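Local atomic coordinates of putative periplasmic protein (Bacteroides vulgatus ATCC 8482, PDB entry 3DUE), a protein that is of unknown function but belongs to a PepSY-like superfamily of bacterial periplasmic proteins with a possible inhibitory role. Residues A[23-28]-A[65-70]; A[95-98]-A[103-106]; A[79-84]-A[118-123]; A[44-49]-A[54-59]; A[63-66]-A[72-75]. All blocks are in the same frame, centred on the assembly; numbering follows the deposited sequence. Where two conformers were deposited one is given.

Contact 1 of 5, residues A[23-28]-A[65-70]. With CAC (cacodylate ion), chain B.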
# COMPACT_ATOMS: atom_id res chain seq x y z
N THR A 23 -7.79 5.55 10.07
CA THR A 23 -7.59 4.34 10.89
C THR A 23 -6.09 4.00 11.10
O THR A 23 -5.66 3.75 12.23
CB THR A 23 -8.34 3.14 10.25
OG1 THR A 23 -9.75 3.41 10.27
CG2 THR A 23 -8.08 1.83 11.06
N HIS A 24 -5.31 4.02 10.03
CA HIS A 24 -3.92 3.50 10.04
C HIS A 24 -2.83 4.54 10.09
O HIS A 24 -1.71 4.21 10.49
CB HIS A 24 -3.71 2.50 8.86
CG HIS A 24 -4.67 1.35 8.86
ND1 HIS A 24 -4.69 0.39 9.85
CD2 HIS A 24 -5.65 1.01 7.99
CE1 HIS A 24 -5.67 -0.46 9.61
NE2 HIS A 24 -6.26 -0.11 8.48
N PHE A 25 -3.14 5.77 9.73
CA PHE A 25 -2.18 6.88 9.70
C PHE A 25 -2.78 8.14 10.30
O PHE A 25 -2.64 9.24 9.75
CB PHE A 25 -1.75 7.11 8.24
CG PHE A 25 -1.16 5.89 7.62
CD1 PHE A 25 0.19 5.61 7.78
CD2 PHE A 25 -1.95 5.01 6.90
CE1 PHE A 25 0.74 4.46 7.25
CE2 PHE A 25 -1.38 3.87 6.34
CZ PHE A 25 -0.02 3.59 6.56
N PRO A 26 -3.39 8.02 11.47
CA PRO A 26 -4.10 9.17 12.04
C PRO A 26 -3.22 10.36 12.37
O PRO A 26 -3.69 11.50 12.26
CB PRO A 26 -4.72 8.61 13.33
CG PRO A 26 -3.88 7.54 13.73
CD PRO A 26 -3.45 6.87 12.37
N ASP A 27 -1.97 10.12 12.75
CA ASP A 27 -1.09 11.24 13.11
C ASP A 27 -0.15 11.72 12.00
O ASP A 27 0.65 12.62 12.24
CB ASP A 27 -0.30 10.88 14.34
CG ASP A 27 -1.20 10.63 15.54
OD1 ASP A 27 -1.94 11.57 15.96
OD2 ASP A 27 -1.16 9.50 16.05
N ASN A 28 -0.25 11.15 10.81
CA ASN A 28 0.56 11.61 9.69
C ASN A 28 -0.11 12.84 9.10
O ASN A 28 -1.33 13.00 9.20
CB ASN A 28 0.68 10.57 8.59
CG ASN A 28 1.50 9.35 8.99
OD1 ASN A 28 1.14 8.63 9.92
ND2 ASN A 28 2.56 9.07 8.25
N VAL A 65 0.76 0.31 -0.03
CA VAL A 65 1.04 0.88 1.29
C VAL A 65 2.56 0.82 1.38
O VAL A 65 3.14 -0.21 1.66
CB VAL A 65 0.34 0.15 2.43
CG1 VAL A 65 0.69 0.78 3.79
CG2 VAL A 65 -1.14 0.15 2.20
N ASN A 66 3.20 1.94 1.05
CA ASN A 66 4.66 2.03 0.98
C ASN A 66 5.18 2.84 2.16
O ASN A 66 5.26 4.10 2.11
CB ASN A 66 5.01 2.64 -0.37
CG ASN A 66 6.45 2.69 -0.65
OD1 ASN A 66 7.31 2.69 0.27
ND2 ASN A 66 6.76 2.76 -1.94
N CYS A 67 5.50 2.10 3.23
CA CYS A 67 5.99 2.69 4.47
C CYS A 67 7.50 2.50 4.64
O CYS A 67 7.97 2.08 5.68
CB CYS A 67 5.18 2.13 5.67
SG CYS A 67 3.50 2.67 5.60
N LYS A 68 8.26 2.81 3.58
CA LYS A 68 9.72 2.60 3.60
C LYS A 68 10.44 3.47 4.64
O LYS A 68 11.59 3.22 4.95
CB LYS A 68 10.32 2.82 2.19
CG LYS A 68 10.40 4.29 1.78
CD LYS A 68 11.16 4.49 0.44
CE LYS A 68 10.34 4.22 -0.77
NZ LYS A 68 9.27 5.22 -0.91
N TYR A 69 9.76 4.50 5.17
CA TYR A 69 10.34 5.38 6.18
C TYR A 69 9.87 5.02 7.57
O TYR A 69 10.24 5.69 8.53
CB TYR A 69 10.02 6.85 5.87
CG TYR A 69 10.47 7.27 4.49
CD1 TYR A 69 11.77 7.63 4.25
CD2 TYR A 69 9.57 7.30 3.45
CE1 TYR A 69 12.19 8.02 2.97
CE2 TYR A 69 9.97 7.67 2.18
CZ TYR A 69 11.27 8.03 1.95
OH TYR A 69 11.69 8.38 0.66
N SER A 70 9.03 4.00 7.68
CA SER A 70 8.58 3.52 9.01
C SER A 70 8.36 1.98 8.85
O SER A 70 9.32 1.26 8.69
CB SER A 70 7.37 4.32 9.51
OG SER A 70 6.21 4.21 8.68
AS CAC B . 8.91 9.02 -1.78
O1 CAC B . 9.99 7.81 -1.11
O2 CAC B . 7.28 8.38 -1.79
C1 CAC B . 8.87 10.68 -0.71
C2 CAC B . 9.45 9.34 -3.63
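The ring of Phe25 meets Cys67 and Val65 with its rim. CE1 of Phe25 lies 3.7 Å from SG of Cys67, and the sulfur sits 4.8 Å from the ring centroid, 77° off the ring normal, so this is a sulfur-aromatic contact made at the edge. CZ of Phe25 also touches CG1 of Val65 at 4.0 Å, near the ring plane, and all three residues are buried. With CG anti to its own carbonyl carbon (chi1 -57°), the ring lies beside its own backbone N and reaches toward strand 62-66 from the first residue after helix 15-24. The contact thus packs the exit of that helix against the end of strand 62-66, within the helix-on-antiparallel-sheet arrangement of this PepSY-like protein. Both segments turn sharply here: type I beta turns run from Phe25 to Asn28 and from Cys67 to Ser70, closed by backbone bonds from Asn28 N to Phe25 O and from Ser70 N to Cys67 O. Phe48 and Phe20 add further apolar cover to Phe25. On the outer side of the second turn, a cacodylate ion, probably from the crystallisation liquor, is gripped through O1 by two donors, NZ of Lys68 at 2.7 Å and OH of Tyr69 at 2.5 Å. O1 lies in the plane of the Tyr69 ring at its edge, while CG of Lys68 covers one face of that ring.

Contact 2 of 5, residues A[95-98]-A[103-106]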
# COMPACT_ATOMS: atom_id res chain seq x y z
N LEU A 95 8.18 -3.23 4.94
CA LEU A 95 8.34 -1.83 4.50
C LEU A 95 7.29 -1.46 3.46
O LEU A 95 6.83 -0.30 3.41
CB LEU A 95 9.74 -1.56 3.94
CG LEU A 95 10.87 -1.69 4.98
CD1 LEU A 95 12.19 -1.20 4.37
CD2 LEU A 95 10.53 -0.89 6.25
N LYS A 96 6.87 -2.44 2.67
CA LYS A 96 5.94 -2.17 1.59
C LYS A 96 5.05 -3.37 1.18
O LYS A 96 5.46 -4.51 1.19
CB LYS A 96 6.73 -1.66 0.39
CG LYS A 96 5.90 -1.27 -0.80
CD LYS A 96 6.83 -0.79 -1.90
CE LYS A 96 6.15 -0.67 -3.25
NZ LYS A 96 7.19 -0.14 -4.28
N ILE A 97 3.80 -3.09 0.86
CA ILE A 97 2.90 -4.10 0.34
C ILE A 97 2.13 -3.46 -0.81
O ILE A 97 1.79 -2.27 -0.74
CB ILE A 97 2.00 -4.70 1.43
CG1 ILE A 97 1.16 -5.85 0.86
CG2 ILE A 97 1.15 -3.61 2.14
CD1 ILE A 97 0.42 -6.60 1.90
N GLU A 98 1.98 -4.20 -1.91
CA GLU A 98 1.24 -3.72 -3.06
C GLU A 98 0.35 -4.88 -3.49
O GLU A 98 0.68 -6.03 -3.23
CB GLU A 98 2.16 -3.41 -4.23
CG GLU A 98 3.45 -2.78 -3.93
CD GLU A 98 4.33 -2.73 -5.16
OE1 GLU A 98 3.94 -2.01 -6.10
OE2 GLU A 98 5.41 -3.41 -5.18
N ASP A 103 -2.38 -10.64 -7.40
CA ASP A 103 -1.31 -10.93 -6.42
C ASP A 103 -1.01 -9.82 -5.44
O ASP A 103 -1.44 -8.67 -5.61
CB ASP A 103 -0.02 -11.20 -7.17
CG ASP A 103 -0.13 -12.40 -8.10
OD1 ASP A 103 0.06 -13.54 -7.65
OD2 ASP A 103 -0.40 -12.18 -9.30
N TYR A 104 -0.26 -10.19 -4.41
CA TYR A 104 0.27 -9.25 -3.45
C TYR A 104 1.79 -9.35 -3.62
O TYR A 104 2.32 -10.40 -4.00
CB TYR A 104 -0.04 -9.64 -1.99
CG TYR A 104 -1.48 -9.77 -1.58
CD1 TYR A 104 -2.13 -10.98 -1.73
CD2 TYR A 104 -2.16 -8.73 -0.95
CE1 TYR A 104 -3.42 -11.14 -1.31
CE2 TYR A 104 -3.48 -8.89 -0.55
CZ TYR A 104 -4.09 -10.11 -0.73
OH TYR A 104 -5.40 -10.35 -0.34
N GLU A 105 2.48 -8.24 -3.43
CA GLU A 105 3.94 -8.22 -3.41
C GLU A 105 4.34 -7.56 -2.10
O GLU A 105 3.90 -6.47 -1.81
CB GLU A 105 4.52 -7.42 -4.58
CG GLU A 105 4.11 -8.02 -5.94
CD GLU A 105 4.96 -7.58 -7.13
OE1 GLU A 105 5.97 -6.85 -6.93
OE2 GLU A 105 4.63 -8.03 -8.27
N VAL A 106 5.18 -8.21 -1.33
CA VAL A 106 5.59 -7.73 -0.03
C VAL A 106 7.09 -7.47 -0.00
O VAL A 106 7.86 -8.31 -0.45
CB VAL A 106 5.24 -8.83 1.00
CG1 VAL A 106 6.00 -8.64 2.25
CG2 VAL A 106 3.71 -8.90 1.19
O HOH W 1 5.84 -4.35 -2.67
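The Tyr104 ring is approached by CD1 of Ile97 at an oblique angle, with 4.4 Å between that methyl and CD2 of Tyr104, while the carboxylates of Glu98 and Glu105 approach across the strands with their planes 73° apart. These groups belong to the beta hairpin formed by strands 94-99 and 103-108, whose short segments run antiparallel at 170° with axes 4.8 Å apart. Glu98 and Glu105 form a hydrogen-bonded pair: Glu98 N donates to Glu105 O at 3.0 Å, and Glu105 N returns the bond to Glu98 O at 2.9 Å. Next to them, Ile97 and Val106 make a non-hydrogen-bonded pair. CG1 of Ile97, placed anti to the backbone N (chi1 -175°), reaches CG2 of Val106 at 4.0 Å on the buried face, where Ile97 also meets Val65 and Tyr104 packs nearly parallel to Phe120.

The opposite face is polar. OE2 of Glu98 comes within 3.9 Å of OE1 of Glu105, a proximity of like charges that the long salt bridge from Lys96 NZ to Glu98 OE2 would partly offset. Near the start of strand 94-99, Leu95 and Lys96 both face Lys107, a classic beta bulge. Between side chain and backbone, one water donates both its hydrogens, to OE2 of Glu98 at 2.7 Å and to the carbonyl O of Glu105.

Contact 3 of 5, residues A[79-84]-A[118-123]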
# COMPACT_ATOMS: atom_id res chain seq x y z
N ASP A 79 -3.82 -11.72 7.31
CA ASP A 79 -3.28 -12.67 8.28
C ASP A 79 -2.37 -13.75 7.72
O ASP A 79 -1.35 -14.07 8.33
CB ASP A 79 -4.42 -13.34 9.08
CG ASP A 79 -4.80 -12.56 10.33
OD1 ASP A 79 -4.59 -11.32 10.40
OD2 ASP A 79 -5.29 -13.20 11.27
N ALA A 80 -2.74 -14.33 6.57
CA ALA A 80 -1.93 -15.38 5.95
C ALA A 80 -0.50 -14.90 5.66
O ALA A 80 0.48 -15.64 5.81
CB ALA A 80 -2.60 -15.87 4.66
N ILE A 81 -0.40 -13.65 5.23
CA ILE A 81 0.89 -13.04 4.91
C ILE A 81 1.66 -12.74 6.19
O ILE A 81 2.85 -13.03 6.29
CB ILE A 81 0.69 -11.78 4.07
CG1 ILE A 81 0.14 -12.16 2.66
CG2 ILE A 81 2.01 -10.98 4.02
CD1 ILE A 81 -0.19 -11.04 1.77
N LYS A 82 1.00 -12.13 7.17
CA LYS A 82 1.64 -11.89 8.46
C LYS A 82 2.24 -13.15 9.04
O LYS A 82 3.37 -13.16 9.50
CB LYS A 82 0.65 -11.32 9.47
CG LYS A 82 0.34 -9.89 9.16
CD LYS A 82 -0.24 -9.12 10.36
CE LYS A 82 -1.68 -9.43 10.62
NZ LYS A 82 -2.33 -8.29 11.34
N LYS A 83 1.45 -14.21 9.03
CA LYS A 83 1.86 -15.51 9.57
C LYS A 83 3.07 -16.09 8.83
O LYS A 83 4.00 -16.62 9.42
CB LYS A 83 0.68 -16.46 9.51
N TYR A 84 3.07 -15.96 7.51
CA TYR A 84 4.15 -16.50 6.72
C TYR A 84 5.46 -15.76 7.01
O TYR A 84 6.50 -16.39 7.20
CB TYR A 84 3.81 -16.44 5.23
CG TYR A 84 4.87 -17.02 4.37
CD1 TYR A 84 5.96 -16.25 3.95
CD2 TYR A 84 4.83 -18.36 4.00
CE1 TYR A 84 6.94 -16.78 3.17
CE2 TYR A 84 5.82 -18.89 3.23
CZ TYR A 84 6.87 -18.09 2.81
OH TYR A 84 7.85 -18.64 2.04
N MSE A 118 -3.81 -14.55 -4.71
CA MSE A 118 -4.94 -14.18 -3.82
C MSE A 118 -5.29 -15.22 -2.77
O MSE A 118 -5.97 -14.94 -1.77
CB MSE A 118 -6.18 -13.85 -4.66
CG MSE A 118 -6.11 -12.54 -5.43
SE MSE A 118 -6.04 -11.02 -4.25
CE MSE A 118 -4.27 -10.36 -4.54
N GLN A 119 -4.81 -16.43 -3.00
CA GLN A 119 -5.01 -17.53 -2.06
C GLN A 119 -3.79 -17.71 -1.18
O GLN A 119 -3.70 -18.66 -0.39
CB GLN A 119 -5.38 -18.81 -2.80
CG GLN A 119 -6.70 -18.69 -3.51
CD GLN A 119 -7.87 -18.41 -2.56
OE1 GLN A 119 -8.06 -19.10 -1.54
NE2 GLN A 119 -8.67 -17.40 -2.92
N PHE A 120 -2.85 -16.79 -1.30
CA PHE A 120 -1.64 -16.80 -0.48
C PHE A 120 -0.66 -17.91 -0.75
O PHE A 120 0.14 -18.26 0.11
CB PHE A 120 -2.02 -16.72 1.00
CG PHE A 120 -2.92 -15.57 1.29
CD1 PHE A 120 -2.46 -14.29 1.18
CD2 PHE A 120 -4.22 -15.77 1.69
CE1 PHE A 120 -3.28 -13.24 1.45
CE2 PHE A 120 -5.06 -14.71 1.93
CZ PHE A 120 -4.58 -13.44 1.82
N ASN A 121 -0.69 -18.46 -1.96
CA ASN A 121 0.39 -19.33 -2.39
C ASN A 121 1.59 -18.44 -2.69
O ASN A 121 1.41 -17.41 -3.32
CB ASN A 121 -0.02 -20.05 -3.65
CG ASN A 121 -1.16 -20.99 -3.42
OD1 ASN A 121 -1.03 -21.97 -2.68
ND2 ASN A 121 -2.28 -20.72 -4.09
N VAL A 122 2.77 -18.80 -2.21
CA VAL A 122 3.97 -18.05 -2.53
C VAL A 122 4.36 -18.37 -3.98
O VAL A 122 4.54 -19.52 -4.35
CB VAL A 122 5.10 -18.36 -1.52
CG1 VAL A 122 6.44 -17.74 -1.96
CG2 VAL A 122 4.68 -17.82 -0.13
N ILE A 123 4.40 -17.34 -4.82
CA ILE A 123 4.73 -17.49 -6.23
C ILE A 123 6.22 -17.26 -6.51
O ILE A 123 6.83 -18.01 -7.26
CB ILE A 123 3.91 -16.52 -7.10
CG1 ILE A 123 2.42 -16.70 -6.82
CG2 ILE A 123 4.19 -16.76 -8.57
CD1 ILE A 123 1.92 -18.11 -7.02
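Segment 79-84 is the first part of helix 79-88, regular enough to show backbone bonds from Lys83 N to Asp79 O and from Tyr84 N to Ala80 O, whereas segment 118-123 is a turn that becomes strand 122-126. The two backbones approach most closely at Ala80 and Phe120, whose CA atoms are 6.6 Å apart. Here a helix is laid against the last hairpin of the antiparallel sheet, and no hydrogen bond crosses between the segments; the grip is apolar.

Phe120 has a positive phi (70°), a conformation that lets the chain turn between strands 113-117 and 122-126, and its ring points at the helix. CB of Ala80 stands over one face of that ring in a CH-pi contact, 3.6 Å from the centroid and 22° off the normal. The carbonyl O of Met118, which is selenomethionine in the crystal, lies over the opposite face; both atoms are offset toward the rim. Ile81 crosses Phe120 at about a right angle, CG1 reaching Phe120 CD1 at 3.7 Å; beyond them Tyr104 meets both Ile81 and Phe120, which ties the helix to strand 103-108 as well.

One helical turn further on, Tyr84 supplies a second aromatic face. Its CG lies opposite the backbone N (chi1 -178°), which extends the ring toward the edge strand of the sheet. Val122 answers with a single methyl: CG2 sits 3.9 Å from the Tyr84 centroid and 3.7 Å from Tyr84 CZ.

Contact 4 of 5, residues A[44-49]-A[54-59]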
# COMPACT_ATOMS: atom_id res chain seq x y z
N TYR A 44 -5.78 6.94 -6.93
CA TYR A 44 -5.52 8.06 -6.06
C TYR A 44 -4.20 7.80 -5.33
O TYR A 44 -3.93 6.65 -5.00
CB TYR A 44 -6.66 8.15 -5.04
CG TYR A 44 -7.99 8.40 -5.69
CD1 TYR A 44 -8.40 9.70 -5.97
CD2 TYR A 44 -8.84 7.35 -6.04
CE1 TYR A 44 -9.58 9.94 -6.57
CE2 TYR A 44 -10.05 7.58 -6.64
CZ TYR A 44 -10.41 8.88 -6.91
OH TYR A 44 -11.62 9.17 -7.49
N ASP A 45 -3.38 8.82 -5.16
CA ASP A 45 -2.09 8.69 -4.46
C ASP A 45 -1.99 9.74 -3.39
O ASP A 45 -2.45 10.87 -3.61
CB ASP A 45 -0.90 8.77 -5.41
CG ASP A 45 -0.94 7.65 -6.47
OD1 ASP A 45 -1.59 7.84 -7.49
OD2 ASP A 45 -0.28 6.59 -6.28
N VAL A 46 -1.50 9.34 -2.22
CA VAL A 46 -1.30 10.22 -1.08
C VAL A 46 0.10 10.00 -0.52
O VAL A 46 0.52 8.84 -0.35
CB VAL A 46 -2.33 9.95 0.03
CG1 VAL A 46 -2.04 10.78 1.25
CG2 VAL A 46 -3.71 10.29 -0.50
N ILE A 47 0.85 11.08 -0.32
CA ILE A 47 2.16 11.01 0.31
C ILE A 47 2.08 11.88 1.53
O ILE A 47 1.57 13.02 1.47
CB ILE A 47 3.37 11.46 -0.56
CG1 ILE A 47 3.38 10.68 -1.88
CG2 ILE A 47 4.66 11.22 0.23
CD1 ILE A 47 4.45 11.13 -2.90
N PHE A 48 2.56 11.31 2.63
CA PHE A 48 2.61 12.01 3.90
C PHE A 48 3.91 12.79 4.02
O PHE A 48 4.88 12.60 3.23
CB PHE A 48 2.45 11.06 5.10
CG PHE A 48 1.17 10.25 5.08
CD1 PHE A 48 -0.07 10.87 5.26
CD2 PHE A 48 1.21 8.87 4.94
CE1 PHE A 48 -1.24 10.13 5.25
CE2 PHE A 48 0.05 8.13 4.91
CZ PHE A 48 -1.19 8.75 5.10
N THR A 49 3.95 13.70 4.98
CA THR A 49 5.15 14.53 5.19
C THR A 49 6.42 13.74 5.61
O THR A 49 7.52 14.17 5.37
CB THR A 49 4.90 15.69 6.13
OG1 THR A 49 4.57 15.20 7.44
CG2 THR A 49 3.79 16.59 5.58
N LEU A 54 0.63 6.10 -0.04
CA LEU A 54 -0.52 5.22 -0.27
C LEU A 54 -1.01 5.45 -1.71
O LEU A 54 -0.97 6.59 -2.19
CB LEU A 54 -1.66 5.59 0.66
CG LEU A 54 -1.30 5.64 2.14
CD1 LEU A 54 -2.49 5.99 2.96
CD2 LEU A 54 -0.69 4.26 2.53
N GLU A 55 -1.45 4.37 -2.35
CA GLU A 55 -2.18 4.40 -3.62
C GLU A 55 -3.47 3.59 -3.39
O GLU A 55 -3.48 2.53 -2.76
CB GLU A 55 -1.43 3.72 -4.74
CG GLU A 55 -2.09 3.82 -6.12
CD GLU A 55 -1.44 2.92 -7.14
OE1 GLU A 55 -1.29 1.68 -6.84
OE2 GLU A 55 -1.10 3.44 -8.24
N PHE A 56 -4.55 4.08 -3.99
CA PHE A 56 -5.87 3.48 -3.89
C PHE A 56 -6.46 3.33 -5.26
O PHE A 56 -6.12 4.12 -6.14
CB PHE A 56 -6.81 4.39 -3.12
CG PHE A 56 -6.36 4.74 -1.71
CD1 PHE A 56 -6.67 3.90 -0.67
CD2 PHE A 56 -5.67 5.93 -1.44
CE1 PHE A 56 -6.32 4.19 0.60
CE2 PHE A 56 -5.29 6.24 -0.18
CZ PHE A 56 -5.64 5.38 0.87
N ASP A 57 -7.35 2.36 -5.42
CA ASP A 57 -8.00 2.14 -6.70
C ASP A 57 -9.16 3.11 -6.82
O ASP A 57 -9.33 3.97 -5.95
CB ASP A 57 -8.41 0.66 -6.89
CG ASP A 57 -9.54 0.20 -5.95
OD1 ASP A 57 -10.19 1.00 -5.26
OD2 ASP A 57 -9.77 -1.02 -5.94
N LYS A 58 -9.95 2.97 -7.89
CA LYS A 58 -11.06 3.90 -8.18
C LYS A 58 -12.16 3.93 -7.11
O LYS A 58 -12.96 4.88 -7.07
CB LYS A 58 -11.69 3.56 -9.53
CG LYS A 58 -12.40 2.22 -9.57
CD LYS A 58 -12.86 1.88 -10.97
CE LYS A 58 -13.60 0.54 -10.97
NZ LYS A 58 -14.25 0.22 -12.30
N LYS A 59 -12.21 2.89 -6.29
CA LYS A 59 -13.17 2.77 -5.20
C LYS A 59 -12.54 3.07 -3.83
O LYS A 59 -13.22 2.94 -2.81
CB LYS A 59 -13.81 1.39 -5.22
CG LYS A 59 -14.56 1.11 -6.53
CD LYS A 59 -15.32 -0.15 -6.42
CE LYS A 59 -15.57 -0.78 -7.73
NZ LYS A 59 -16.17 -2.10 -7.49
O HOH W 2 -12.96 6.98 -8.57
O HOH W 3 -1.80 5.92 -8.93
O HOH W 4 1.61 4.63 -7.03
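Asp45 and Glu55 are brought side by side by different first torsions: CG of Asp45 is turned away from its carbonyl carbon, that of Glu55 away from its backbone N (chi1 -175°). OD2 of Asp45 therefore lies 3.3 Å from CG of Glu55, and the two side chains run alongside each other, pointing the same way, with their carboxylate planes 51° apart. OD2 of Asp45 and OE2 of Glu55 are 3.8 Å apart, a proximity of like charges that bridging water and Lys53 would partly offset. One water donates to Asp45 OD2 and, weakly, to Glu55 OE2; another donates to Glu55 OE2 at 2.7 Å. Lys53 forms a salt bridge with Asp45, while OE1 of Glu55 is hydrogen-bonded to Thr63.

The other face is apolar. CD1 of Leu54 meets CZ of Phe48 at 3.7 Å, and CG2 of Val46 reaches the edge of the Phe56 ring. Tyr44 turns its own ring edge to the carbonyl O of Asp57, with 3.4 Å from CD2, and a water joins its OH to Lys58 O. Asp57 OD1, which also accepts from Ile61 N, takes the backbone N of Lys59 in an Asx turn. Paired backbone bonds at Tyr44-Phe56 and Val46-Leu54, with strand axes 165° apart, define an antiparallel beta hairpin.

Contact 5 of 5, residues A[63-66]-A[72-75]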
# COMPACT_ATOMS: atom_id res chain seq x y z
N THR A 63 -4.13 -0.23 -2.99
CA THR A 63 -3.31 -1.03 -3.92
C THR A 63 -1.82 -0.95 -3.58
O THR A 63 -1.05 -1.81 -3.96
CB THR A 63 -3.57 -0.62 -5.38
OG1 THR A 63 -3.33 0.78 -5.54
CG2 THR A 63 -5.00 -0.91 -5.73
N GLU A 64 -1.42 0.06 -2.80
CA GLU A 64 -0.05 0.20 -2.31
C GLU A 64 -0.01 0.89 -0.95
O GLU A 64 -0.64 1.93 -0.74
CB GLU A 64 0.84 0.95 -3.32
CG GLU A 64 2.28 1.06 -2.89
CD GLU A 64 3.18 1.79 -3.89
OE1 GLU A 64 2.86 1.83 -5.08
OE2 GLU A 64 4.23 2.32 -3.50
N VAL A 65 0.76 0.31 -0.03
CA VAL A 65 1.04 0.88 1.29
C VAL A 65 2.56 0.82 1.38
O VAL A 65 3.14 -0.21 1.66
CB VAL A 65 0.34 0.15 2.43
CG1 VAL A 65 0.69 0.78 3.79
CG2 VAL A 65 -1.14 0.15 2.20
N ASN A 66 3.20 1.94 1.05
CA ASN A 66 4.66 2.03 0.98
C ASN A 66 5.18 2.84 2.16
O ASN A 66 5.26 4.10 2.11
CB ASN A 66 5.01 2.64 -0.37
CG ASN A 66 6.45 2.69 -0.65
OD1 ASN A 66 7.31 2.69 0.27
ND2 ASN A 66 6.76 2.76 -1.94
N VAL A 72 4.87 -0.92 7.57
CA VAL A 72 3.44 -1.11 7.23
C VAL A 72 2.70 -1.45 8.52
O VAL A 72 3.14 -2.32 9.24
CB VAL A 72 3.24 -2.25 6.24
CG1 VAL A 72 1.74 -2.50 5.90
CG2 VAL A 72 4.03 -1.92 4.93
N PRO A 73 1.64 -0.70 8.85
CA PRO A 73 0.88 -1.06 10.06
C PRO A 73 0.37 -2.50 9.97
O PRO A 73 -0.24 -2.90 8.98
CB PRO A 73 -0.27 -0.06 10.05
CG PRO A 73 0.29 1.11 9.32
CD PRO A 73 1.08 0.50 8.20
N VAL A 74 0.55 -3.27 11.03
CA VAL A 74 0.22 -4.69 10.94
C VAL A 74 -1.25 -4.98 10.64
O VAL A 74 -1.57 -5.98 9.99
CB VAL A 74 0.70 -5.48 12.19
CG1 VAL A 74 2.20 -5.35 12.31
CG2 VAL A 74 0.06 -4.99 13.46
N ALA A 75 -2.14 -4.08 11.06
CA ALA A 75 -3.56 -4.29 10.87
C ALA A 75 -3.95 -4.23 9.39
O ALA A 75 -5.03 -4.69 9.03
CB ALA A 75 -4.36 -3.30 11.68
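The backbones at 63-66 and 72-75 stay apart, coming nearest at Val65 and Val72 with 6.7 Å between their CA atoms, and no hydrogen bond joins them. What bridges the gap is a small set of methyl and ring carbons. CG1 of Val65 meets CG1 of Val72 at 4.0 Å; in both residues this branch lies opposite the backbone N, and the two side chains meet at a slant. The other branch of Val72, CG2, rests 3.8 Å from the carbonyl O of Val65, and the same Val65 CG1 extends to CD of Pro73 at 4.4 Å. The contact covers just 98 Å², yet both valines are buried: Val72 is also packed by Ile97 and Met94, and Pro73 by Phe25.

Side chains alternate along the strand, and Val65 alone of 63-66 carries this apolar contact. On the other face, ND2 of Asn66 donates to OE2 of Glu64 at 3.0 Å with an N-H...O angle of 158°. The acceptor is met nearly along its C-O bond and lies only 8° out of the Asn66 amide plane, a geometry that would help to set the rotation of the amide, whose OD1 also takes a weak bond from Lys68 NZ. Lys96 makes a further, long and weak ion pair with Glu64 OE2.

At the start of the segment, Thr63 and Glu64 both stand against Glu55, a classic beta bulge where the chain turns a corner. Beyond the strand, the chain folds back over its apolar face before helix 79-88: a strand-to-helix connection that packs on the antiparallel sheet of this PepSY-like fold.

From the N terminus, helix 15-24 leads into the first segment of contact 1, which closes a long loop when the chain returns at 65-70. Contact 4, the hairpin of 44-49 and 54-59, lies wholly within that loop and touches contact 1 through Phe48 and Leu54. Contact 5 starts on the strand where contact 1 ends, sharing Val65 and Asn66, and closes a short connection toward helix 79-88. Contact 3 then spans from that helix to 118-123, enclosing contact 2, the hairpin of 95-98 and 103-106. Strands 62-66 and 94-99 are sheet neighbours, so the bond from Val65 N to Ile97 O joins the strand of contacts 1 and 5 to the hairpin of contact 2, while contacts 3 and 4 lie on opposite sides of the chain's centre.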